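Local structure of MUTM (fpg) protein (Thermus thermophilus, 1EE8) at residues P1-L13 / V202-Q216. The protein is a MutM (Fpg) family protein with an Fpg-type N-terminal domain, an H2TH domain and a zinc finger. Residues are numbered along the deposited sequence; the frame is centred on the assembly and turned at random.
Sequences PELPEVETTRRRL and VELGGSTLSDQSYRQ
The Tyr-214 ring turns one face to the aliphatic part of Glu-5. Glu-5 CG sits over the middle of that face, 3.5 Å from the centroid, a CH-pi contact almost on the ring normal. Gln-216 N lies above the opposite face, displaced toward the rim, and Gly-205 O is at the edge, in plane. The Arg-11 guanidinium has Val-202 CG1 over one face, 3.4 Å from NH1. The Arg-12 guanidinium meets Gln-216 OE1 obliquely, with NE 2.8 Å away, and the guanidinium and amide planes are 29° apart.

The bend of Glu-5 at chi2 (65°) carries the carboxylate off the ring toward Ser-207; its plane stands nearly perpendicular to the ring. Glu-5 OE1 accepts from Ser-207 N at 2.6 Å through its anti lone pair, and is also hydrogen-bonded to Tyr-163 OH. Glu-5 OE2 accepts from Glu-2 N at 2.7 Å. The buried carboxylate ties the N-terminal residues to the loop after helix 184-203. That helix ends in a Schellman motif with Gly-205 as C-prime residue. Val-202 fits as a knob among Leu-3, Pro-4, Glu-7 and Arg-11. A water donates to Thr-8 OG1 (2.8 Å) and Val-202 O.

The contact joins helix 3-17 of the N-terminal domain to the H2TH region. Val-6 and Thr-9 pack on Leu-54 of strand 53-58, Glu-7 pairs with Arg-49 of strand 42-50, and Pro-4 touches Tyr-163 of helix 161-170.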
# COMPACT_ATOMS: atom_id res chain seq x y z
N PRO A 1 12.71 18.70 16.56
CA PRO A 1 12.94 19.57 15.38
C PRO A 1 11.74 20.43 14.97
O PRO A 1 10.59 19.98 14.99
CB PRO A 1 13.38 18.67 14.23
CG PRO A 1 13.05 17.26 14.76
CD PRO A 1 13.21 17.35 16.28
N GLU A 2 12.03 21.67 14.61
CA GLU A 2 11.00 22.61 14.18
C GLU A 2 11.26 23.00 12.72
O GLU A 2 12.16 22.45 12.08
CB GLU A 2 11.02 23.84 15.10
CG GLU A 2 10.57 23.50 16.53
CD GLU A 2 10.80 24.63 17.51
OE1 GLU A 2 10.43 25.79 17.21
OE2 GLU A 2 11.34 24.36 18.61
N LEU A 3 10.49 23.93 12.19
CA LEU A 3 10.63 24.35 10.79
C LEU A 3 12.08 24.45 10.31
O LEU A 3 12.43 23.92 9.26
CB LEU A 3 9.91 25.69 10.56
CG LEU A 3 9.86 26.23 9.12
CD1 LEU A 3 8.73 27.22 8.98
CD2 LEU A 3 11.20 26.88 8.75
N PRO A 4 12.95 25.13 11.07
CA PRO A 4 14.35 25.25 10.63
C PRO A 4 15.10 23.92 10.46
O PRO A 4 15.83 23.74 9.49
CB PRO A 4 14.98 26.15 11.69
CG PRO A 4 13.81 27.02 12.13
CD PRO A 4 12.70 25.99 12.24
N GLU A 5 14.94 23.00 11.40
CA GLU A 5 15.61 21.71 11.32
C GLU A 5 15.04 20.85 10.18
O GLU A 5 15.78 20.19 9.45
CB GLU A 5 15.47 20.93 12.64
CG GLU A 5 16.19 21.56 13.82
CD GLU A 5 15.61 22.92 14.21
OE1 GLU A 5 16.40 23.84 14.52
OE2 GLU A 5 14.36 23.05 14.23
N VAL A 6 13.72 20.86 10.04
CA VAL A 6 13.07 20.08 9.00
C VAL A 6 13.43 20.62 7.62
O VAL A 6 13.69 19.84 6.70
CB VAL A 6 11.54 20.08 9.18
CG1 VAL A 6 10.87 19.23 8.11
CG2 VAL A 6 11.20 19.53 10.57
N GLU A 7 13.47 21.94 7.49
CA GLU A 7 13.83 22.56 6.22
C GLU A 7 15.27 22.21 5.87
O GLU A 7 15.58 21.92 4.72
CB GLU A 7 13.66 24.08 6.30
CG GLU A 7 13.94 24.83 5.00
CD GLU A 7 13.08 24.37 3.83
OE1 GLU A 7 11.86 24.16 4.01
OE2 GLU A 7 13.62 24.22 2.71
N THR A 8 16.14 22.23 6.87
CA THR A 8 17.53 21.89 6.63
C THR A 8 17.63 20.44 6.15
O THR A 8 18.44 20.12 5.29
CB THR A 8 18.39 22.06 7.90
OG1 THR A 8 18.37 23.44 8.29
CG2 THR A 8 19.83 21.64 7.65
N THR A 9 16.79 19.57 6.70
CA THR A 9 16.77 18.18 6.31
C THR A 9 16.33 18.08 4.85
O THR A 9 16.94 17.37 4.04
CB THR A 9 15.82 17.37 7.22
OG1 THR A 9 16.35 17.36 8.56
CG2 THR A 9 15.67 15.94 6.73
N ARG A 10 15.27 18.82 4.51
CA ARG A 10 14.75 18.83 3.15
C ARG A 10 15.85 19.24 2.17
O ARG A 10 16.13 18.54 1.21
CB ARG A 10 13.57 19.81 3.04
CG ARG A 10 13.17 20.16 1.61
CD ARG A 10 11.95 21.09 1.57
NE ARG A 10 11.62 21.48 0.20
CZ ARG A 10 12.16 22.51 -0.45
NH1 ARG A 10 13.06 23.27 0.15
NH2 ARG A 10 11.83 22.75 -1.71
N ARG A 11 16.47 20.39 2.43
CA ARG A 11 17.53 20.89 1.57
C ARG A 11 18.73 19.95 1.48
O ARG A 11 19.31 19.80 0.41
CB ARG A 11 17.98 22.27 2.05
CG ARG A 11 16.86 23.30 1.99
CD ARG A 11 17.27 24.68 2.46
NE ARG A 11 16.16 25.61 2.32
CZ ARG A 11 16.27 26.94 2.38
NH1 ARG A 11 17.45 27.50 2.57
NH2 ARG A 11 15.19 27.69 2.23
N ARG A 12 19.09 19.31 2.58
CA ARG A 12 20.23 18.39 2.55
C ARG A 12 19.92 17.11 1.78
O ARG A 12 20.77 16.59 1.06
CB ARG A 12 20.66 18.03 3.97
CG ARG A 12 21.21 19.19 4.76
CD ARG A 12 22.46 19.77 4.11
NE ARG A 12 23.05 20.82 4.93
CZ ARG A 12 24.23 21.38 4.69
NH1 ARG A 12 24.95 20.99 3.65
NH2 ARG A 12 24.70 22.32 5.51
N LEU A 13 18.71 16.59 1.93
CA LEU A 13 18.34 15.36 1.26
C LEU A 13 18.02 15.49 -0.23
O LEU A 13 18.33 14.58 -1.00
CB LEU A 13 17.14 14.70 1.96
CG LEU A 13 17.31 14.17 3.38
CD1 LEU A 13 16.00 13.52 3.82
CD2 LEU A 13 18.45 13.17 3.45
N VAL A 202 17.32 28.80 9.53
CA VAL A 202 17.46 28.01 8.30
C VAL A 202 18.86 28.22 7.73
O VAL A 202 19.54 27.26 7.35
CB VAL A 202 16.41 28.43 7.25
CG1 VAL A 202 16.73 27.78 5.91
CG2 VAL A 202 15.02 28.03 7.72
N GLU A 203 19.30 29.47 7.68
CA GLU A 203 20.62 29.80 7.16
C GLU A 203 21.72 29.02 7.88
O GLU A 203 22.65 28.51 7.25
CB GLU A 203 20.88 31.30 7.30
CG GLU A 203 22.14 31.80 6.61
CD GLU A 203 22.47 33.25 6.97
OE1 GLU A 203 21.57 34.11 6.88
OE2 GLU A 203 23.63 33.52 7.35
N LEU A 204 21.61 28.93 9.21
CA LEU A 204 22.60 28.22 10.02
C LEU A 204 22.36 26.73 10.18
O LEU A 204 23.02 26.06 10.98
CB LEU A 204 22.71 28.88 11.40
CG LEU A 204 23.60 30.13 11.50
CD1 LEU A 204 23.13 31.19 10.52
CD2 LEU A 204 23.57 30.66 12.92
N GLY A 205 21.40 26.19 9.43
CA GLY A 205 21.12 24.76 9.49
C GLY A 205 20.42 24.20 10.71
O GLY A 205 20.67 23.05 11.09
N GLY A 206 19.55 24.98 11.33
CA GLY A 206 18.84 24.48 12.50
C GLY A 206 19.63 24.58 13.80
O GLY A 206 20.79 25.00 13.81
N SER A 207 18.99 24.16 14.89
CA SER A 207 19.61 24.23 16.22
C SER A 207 19.93 22.89 16.87
O SER A 207 19.05 22.03 17.03
CB SER A 207 18.71 25.02 17.17
OG SER A 207 18.55 26.36 16.74
N THR A 208 21.19 22.72 17.24
CA THR A 208 21.60 21.51 17.92
C THR A 208 21.74 21.89 19.39
O THR A 208 22.66 22.62 19.76
CB THR A 208 22.93 20.97 17.38
OG1 THR A 208 22.76 20.55 16.03
CG2 THR A 208 23.41 19.79 18.22
N LEU A 209 20.81 21.41 20.20
CA LEU A 209 20.79 21.71 21.62
C LEU A 209 21.89 21.00 22.41
O LEU A 209 22.86 20.48 21.84
CB LEU A 209 19.42 21.35 22.20
CG LEU A 209 18.21 21.95 21.46
CD1 LEU A 209 16.93 21.55 22.16
CD2 LEU A 209 18.35 23.46 21.40
N SER A 210 21.72 20.98 23.73
CA SER A 210 22.68 20.35 24.62
C SER A 210 22.62 18.83 24.47
O SER A 210 23.66 18.17 24.42
CB SER A 210 22.39 20.74 26.07
OG SER A 210 23.38 20.23 26.94
N ASP A 211 21.41 18.29 24.41
CA ASP A 211 21.22 16.85 24.27
C ASP A 211 21.87 16.33 22.98
O ASP A 211 22.03 15.13 22.81
CB ASP A 211 19.73 16.51 24.26
CG ASP A 211 18.94 17.34 23.27
OD1 ASP A 211 19.49 17.66 22.19
OD2 ASP A 211 17.77 17.66 23.55
N GLN A 212 22.22 17.25 22.09
CA GLN A 212 22.84 16.89 20.82
C GLN A 212 21.89 15.96 20.05
O GLN A 212 22.32 15.17 19.21
CB GLN A 212 24.17 16.17 21.07
CG GLN A 212 25.19 16.35 19.96
CD GLN A 212 25.88 17.71 20.01
OE1 GLN A 212 26.69 18.04 19.14
NE2 GLN A 212 25.57 18.50 21.03
N SER A 213 20.61 16.07 20.36
CA SER A 213 19.58 15.25 19.72
C SER A 213 19.50 15.46 18.21
O SER A 213 19.50 14.49 17.45
CB SER A 213 18.22 15.56 20.35
OG SER A 213 17.19 14.78 19.77
N TYR A 214 19.44 16.72 17.79
CA TYR A 214 19.37 17.04 16.37
C TYR A 214 20.72 17.13 15.67
O TYR A 214 21.68 17.68 16.20
CB TYR A 214 18.64 18.37 16.17
CG TYR A 214 18.76 18.91 14.75
CD1 TYR A 214 18.14 18.26 13.68
CD2 TYR A 214 19.50 20.06 14.48
CE1 TYR A 214 18.25 18.75 12.38
CE2 TYR A 214 19.62 20.55 13.19
CZ TYR A 214 18.99 19.90 12.14
OH TYR A 214 19.11 20.39 10.86
N ARG A 215 20.76 16.58 14.46
CA ARG A 215 21.95 16.59 13.62
C ARG A 215 21.48 16.50 12.17
O ARG A 215 20.48 15.86 11.88
CB ARG A 215 22.86 15.40 13.93
CG ARG A 215 23.58 15.50 15.26
CD ARG A 215 24.56 14.36 15.44
NE ARG A 215 25.44 14.58 16.59
CZ ARG A 215 26.23 15.64 16.74
NH1 ARG A 215 26.26 16.59 15.82
NH2 ARG A 215 27.01 15.74 17.81
N GLN A 216 22.20 17.16 11.27
CA GLN A 216 21.87 17.12 9.86
C GLN A 216 22.09 15.68 9.39
O GLN A 216 22.69 14.88 10.10
CB GLN A 216 22.75 18.11 9.10
CG GLN A 216 22.48 19.56 9.50
CD GLN A 216 23.43 20.55 8.83
OE1 GLN A 216 23.68 20.47 7.63
NE2 GLN A 216 23.94 21.50 9.61
O HOH W 1 18.67 24.85 5.87
O HOH W 2 18.99 18.35 9.15